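Local atomic coordinates of mediator of RNA polymerase II transcription subunit 18 (Schizosaccharomyces pombe, PDB entry 3C0T), a protein that serves as a component of the Mediator complex, a coactivator that conveys information from gene-specific regulatory proteins to the basal RNA polymerase II transcription machinery. Residues Y5-V10 with I166-T171; G28-L33 with E130-D135. All blocks are in the same frame, centred on the assembly; numbering follows the deposited sequence.

Contact 1: residues Y5-V10 with I166-T171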
# COMPACT_ATOMS: atom_id res chain seq x y z
N TYR A 5 9.45 -6.84 -3.07
CA TYR A 5 8.99 -6.53 -1.72
C TYR A 5 8.96 -7.69 -0.74
O TYR A 5 9.16 -8.84 -1.10
CB TYR A 5 7.57 -5.97 -1.83
CG TYR A 5 6.60 -7.03 -2.32
CD1 TYR A 5 5.93 -7.85 -1.41
CD2 TYR A 5 6.41 -7.26 -3.68
CE1 TYR A 5 5.10 -8.89 -1.85
CE2 TYR A 5 5.59 -8.29 -4.14
CZ TYR A 5 4.94 -9.10 -3.22
OH TYR A 5 4.15 -10.14 -3.65
N LEU A 6 8.67 -7.34 0.51
CA LEU A 6 8.54 -8.30 1.60
C LEU A 6 7.41 -7.76 2.45
O LEU A 6 7.24 -6.54 2.58
CB LEU A 6 9.82 -8.37 2.43
CG LEU A 6 11.01 -9.06 1.74
CD1 LEU A 6 12.23 -8.98 2.64
CD2 LEU A 6 10.64 -10.51 1.44
N LEU A 7 6.61 -8.66 3.02
CA LEU A 7 5.49 -8.25 3.85
C LEU A 7 5.54 -8.90 5.23
O LEU A 7 6.05 -10.01 5.39
CB LEU A 7 4.17 -8.61 3.16
CG LEU A 7 3.64 -7.67 2.08
CD1 LEU A 7 2.44 -8.29 1.42
CD2 LEU A 7 3.26 -6.33 2.68
N GLY A 8 5.02 -8.17 6.21
CA GLY A 8 4.99 -8.65 7.58
C GLY A 8 3.82 -8.02 8.31
O GLY A 8 3.25 -7.02 7.84
N VAL A 9 3.46 -8.58 9.45
CA VAL A 9 2.35 -8.04 10.22
C VAL A 9 2.82 -7.72 11.64
O VAL A 9 3.60 -8.47 12.23
CB VAL A 9 1.17 -9.07 10.24
CG1 VAL A 9 1.39 -10.11 11.32
CG2 VAL A 9 -0.14 -8.36 10.42
N VAL A 10 2.38 -6.59 12.17
CA VAL A 10 2.76 -6.16 13.52
C VAL A 10 1.51 -5.97 14.37
O VAL A 10 0.69 -5.10 14.09
CB VAL A 10 3.51 -4.81 13.48
CG1 VAL A 10 3.74 -4.29 14.90
CG2 VAL A 10 4.83 -4.96 12.75
N ILE A 166 0.41 -3.31 9.10
CA ILE A 166 1.08 -4.05 8.04
C ILE A 166 2.45 -3.45 7.80
O ILE A 166 2.60 -2.22 7.74
CB ILE A 166 0.26 -4.01 6.73
CG1 ILE A 166 -1.06 -4.76 6.92
CG2 ILE A 166 1.06 -4.62 5.57
CD1 ILE A 166 -1.96 -4.73 5.71
N LEU A 167 3.46 -4.31 7.70
CA LEU A 167 4.83 -3.89 7.44
C LEU A 167 5.14 -4.27 6.01
O LEU A 167 5.24 -5.45 5.69
CB LEU A 167 5.81 -4.60 8.37
CG LEU A 167 6.67 -3.74 9.31
CD1 LEU A 167 7.79 -4.61 9.86
CD2 LEU A 167 7.28 -2.56 8.58
N HIS A 168 5.31 -3.27 5.14
CA HIS A 168 5.60 -3.50 3.73
C HIS A 168 6.96 -2.92 3.35
O HIS A 168 7.18 -1.71 3.44
CB HIS A 168 4.50 -2.86 2.88
CG HIS A 168 4.64 -3.10 1.40
ND1 HIS A 168 3.78 -2.55 0.47
CD2 HIS A 168 5.53 -3.84 0.70
CE1 HIS A 168 4.14 -2.94 -0.74
NE2 HIS A 168 5.20 -3.72 -0.63
N VAL A 169 7.88 -3.80 2.94
CA VAL A 169 9.22 -3.36 2.54
C VAL A 169 9.33 -3.54 1.04
O VAL A 169 9.03 -4.62 0.51
CB VAL A 169 10.31 -4.20 3.24
CG1 VAL A 169 11.69 -3.63 2.90
CG2 VAL A 169 10.09 -4.18 4.75
N TYR A 170 9.76 -2.50 0.34
CA TYR A 170 9.85 -2.58 -1.11
C TYR A 170 10.84 -1.63 -1.74
O TYR A 170 11.35 -0.71 -1.11
CB TYR A 170 8.47 -2.31 -1.73
CG TYR A 170 7.95 -0.91 -1.45
CD1 TYR A 170 7.30 -0.61 -0.25
CD2 TYR A 170 8.15 0.13 -2.37
CE1 TYR A 170 6.86 0.69 0.03
CE2 TYR A 170 7.72 1.43 -2.09
CZ TYR A 170 7.08 1.70 -0.89
OH TYR A 170 6.69 3.00 -0.59
N THR A 171 11.11 -1.89 -3.02
CA THR A 171 11.98 -1.05 -3.81
C THR A 171 11.52 -1.23 -5.25
O THR A 171 10.94 -2.27 -5.60
CB THR A 171 13.46 -1.44 -3.66
OG1 THR A 171 14.25 -0.46 -4.34
CG2 THR A 171 13.73 -2.82 -4.25
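Leu-6 with Val-169 and Gly-8 with Leu-167 form the two hydrogen-bonded pairs that join strands 2-10 and 165-173, antiparallel neighbours in the closed beta barrel of Med18. Each pair exchanges two backbone bonds, the straightest running from Val-169 N to Leu-6 O at 2.8 Å. Tyr-5/Tyr-170, Leu-7/His-168 and Val-9/Ile-166 are the non-hydrogen-bonded pairs, and their side chains share one face of the sheet. On that face the methyl CD2 of Leu-7 comes across to His-168 CB at 3.7 Å and also meets Ile-166 CG2, 4.0 Å away. The His-168 imidazole stands with CG anti to the backbone N (chi1 -176°), which turns it toward the partner strand; its edge, at NE2, meets Tyr-5 CB at 3.5 Å, with that carbon lying in the ring plane. The Tyr-5 ring itself leads away, its OH hydrogen-bonded to Val-205 O. One face of the imidazole is covered by Tyr-170, whose CD1 sits over its centre. With an alanine in place of His-168, Leu-7 CD2 and Tyr-5 CB would probably lose the ring packed beside them, and the Tyr-170 ring its flat partner. Leu-7 and Ile-166 also touch apolar side chains of another protein chain. The reverse face, carrying Leu-6, Leu-167 and Val-169, is partly covered by helix 179-196, where Leu-189 and Val-192 touch Val-169. At the far end of the pairing, the methyl CG2 of Val-10 rests on Leu-167 CG at 4.1 Å.

Contact 2: residues G28-L33 with E130-D135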
# COMPACT_ATOMS: atom_id res chain seq x y z
N GLY A 28 14.36 8.04 8.83
CA GLY A 28 12.97 8.43 8.77
C GLY A 28 12.49 8.66 10.19
O GLY A 28 13.31 8.87 11.08
N PRO A 29 11.17 8.59 10.45
CA PRO A 29 10.12 8.30 9.47
C PRO A 29 9.43 9.55 8.96
O PRO A 29 9.69 10.66 9.42
CB PRO A 29 9.17 7.43 10.26
CG PRO A 29 9.16 8.15 11.59
CD PRO A 29 10.63 8.55 11.82
N LYS A 30 8.54 9.36 8.00
CA LYS A 30 7.74 10.46 7.47
C LYS A 30 6.32 9.91 7.56
O LYS A 30 6.10 8.72 7.32
CB LYS A 30 8.12 10.80 6.03
CG LYS A 30 7.44 9.99 4.95
CD LYS A 30 7.87 10.46 3.56
CE LYS A 30 7.20 9.65 2.45
NZ LYS A 30 7.75 9.97 1.10
N THR A 31 5.36 10.75 7.94
CA THR A 31 4.00 10.27 8.05
C THR A 31 3.42 9.98 6.69
O THR A 31 3.81 10.57 5.69
CB THR A 31 3.07 11.29 8.75
OG1 THR A 31 2.94 12.45 7.93
CG2 THR A 31 3.64 11.70 10.09
N ILE A 32 2.48 9.05 6.68
CA ILE A 32 1.79 8.63 5.47
C ILE A 32 0.28 8.72 5.75
O ILE A 32 -0.21 8.15 6.72
CB ILE A 32 2.10 7.15 5.12
CG1 ILE A 32 3.56 6.98 4.70
CG2 ILE A 32 1.12 6.66 4.06
CD1 ILE A 32 3.95 7.72 3.41
N LEU A 33 -0.43 9.46 4.90
CA LEU A 33 -1.88 9.54 5.00
C LEU A 33 -2.37 9.70 3.57
O LEU A 33 -2.30 10.79 3.00
CB LEU A 33 -2.34 10.72 5.86
CG LEU A 33 -3.83 10.60 6.21
CD1 LEU A 33 -4.04 9.41 7.14
CD2 LEU A 33 -4.34 11.87 6.86
N GLU A 130 6.71 5.90 7.22
CA GLU A 130 7.59 5.40 6.19
C GLU A 130 9.04 5.68 6.56
O GLU A 130 9.39 6.79 6.95
CB GLU A 130 7.25 6.04 4.85
CG GLU A 130 7.52 5.14 3.68
CD GLU A 130 6.95 5.67 2.37
OE1 GLU A 130 7.42 6.74 1.92
OE2 GLU A 130 6.04 5.02 1.80
N TYR A 131 9.86 4.64 6.45
CA TYR A 131 11.28 4.74 6.74
C TYR A 131 12.06 4.40 5.47
O TYR A 131 11.47 3.98 4.48
CB TYR A 131 11.67 3.77 7.85
CG TYR A 131 11.12 4.10 9.21
CD1 TYR A 131 9.82 3.71 9.58
CD2 TYR A 131 11.90 4.75 10.16
CE1 TYR A 131 9.32 3.97 10.86
CE2 TYR A 131 11.41 5.02 11.44
CZ TYR A 131 10.13 4.62 11.78
OH TYR A 131 9.68 4.85 13.06
N PHE A 132 13.39 4.57 5.51
CA PHE A 132 14.24 4.28 4.36
C PHE A 132 15.59 3.75 4.83
O PHE A 132 16.09 4.15 5.88
CB PHE A 132 14.49 5.54 3.52
CG PHE A 132 13.31 6.48 3.45
CD1 PHE A 132 13.03 7.34 4.51
CD2 PHE A 132 12.45 6.45 2.35
CE1 PHE A 132 11.88 8.17 4.48
CE2 PHE A 132 11.30 7.27 2.31
CZ PHE A 132 11.01 8.13 3.37
N PHE A 133 16.17 2.85 4.04
CA PHE A 133 17.48 2.28 4.35
C PHE A 133 17.89 1.34 3.21
O PHE A 133 17.04 0.69 2.59
CB PHE A 133 17.45 1.54 5.69
CG PHE A 133 18.70 1.71 6.50
CD1 PHE A 133 19.13 2.97 6.90
CD2 PHE A 133 19.47 0.60 6.86
CE1 PHE A 133 20.30 3.14 7.65
CE2 PHE A 133 20.64 0.75 7.62
CZ PHE A 133 21.06 2.03 8.01
N PHE A 134 19.20 1.28 2.93
CA PHE A 134 19.73 0.43 1.87
C PHE A 134 18.95 0.59 0.59
O PHE A 134 18.68 -0.39 -0.11
CB PHE A 134 19.70 -1.05 2.29
CG PHE A 134 20.71 -1.40 3.34
CD1 PHE A 134 20.32 -1.99 4.54
CD2 PHE A 134 22.07 -1.13 3.13
CE1 PHE A 134 21.26 -2.32 5.52
CE2 PHE A 134 23.02 -1.45 4.10
CZ PHE A 134 22.62 -2.04 5.29
N ASP A 135 18.57 1.83 0.28
CA ASP A 135 17.81 2.10 -0.93
C ASP A 135 16.46 1.40 -1.04
O ASP A 135 15.97 1.14 -2.14
CB ASP A 135 18.64 1.74 -2.16
CG ASP A 135 19.22 2.94 -2.81
OD1 ASP A 135 20.14 3.56 -2.22
OD2 ASP A 135 18.75 3.27 -3.93
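Lys-30 and Glu-130 form an antiparallel hydrogen-bonded pair, each N-H reaching the other's carbonyl at 2.9 Å from N to O, while the short strand axes run at 149° to one another. Above this bridge the two side chains lie side by side and point the same way. Lys-30 is extended beyond CG, bringing NZ to a rather long salt bridge of 3.3 Å with Glu-130 OE1. The other carboxylate oxygen, OE2, is bridged to Arg-139, so the buried acid is held between two cations and is likely to stay ionised. Ile-32 crosses the glutamate obliquely, its CG1 against Glu-130 CB at 3.8 Å, while Lys-30 CD meets the ring edge of Phe-132 at CZ, 3.9 Å away. On the other face of the sheet, Pro-29 lies flat over Tyr-131: its CB is 3.4 Å from the ring centroid and 15° off the normal, a CH-pi contact. A cis peptide precedes this proline, and Gly-28 before it has backbone angles at which a beta carbon would collide with the preceding carbonyl oxygen and crowd Tyr-131 CA. Tyr-131 CG stands anti to the carbonyl carbon (chi1 -68°), directing the ring toward helix 15-25, where its OH bonds Ser-23. With Tyr-131 facing that helix and Lys-30 and Glu-130 on the opposite face, the sheet here forms a wall of the antiparallel Med18 barrel, whose family belongs to the CYTH clan.

In the fold
The centres of the two contacts lie about 12 Å apart on one curled antiparallel sheet. Along the chain the order is 5-10, 28-33, 130-135, 166-171, so contact 2 forms entirely within the sequence spanned by contact 1. Both are seams of one barrel, joined through strand 136-146, which pairs with 118-133 and 165-173; the other way round, 2-10 leads through 95-104, 78-83 and 56-61 to 27-41, closing the ring. The contacts also touch directly: Thr-171 OG1 lies 3.2 Å from Asp-135 O, a probable hydrogen bond, and Tyr-170 OH makes a weak hydrogen bond to Glu-130 OE2. Helix 179-196 covers residues of both, tying the C-terminal helix to this wall.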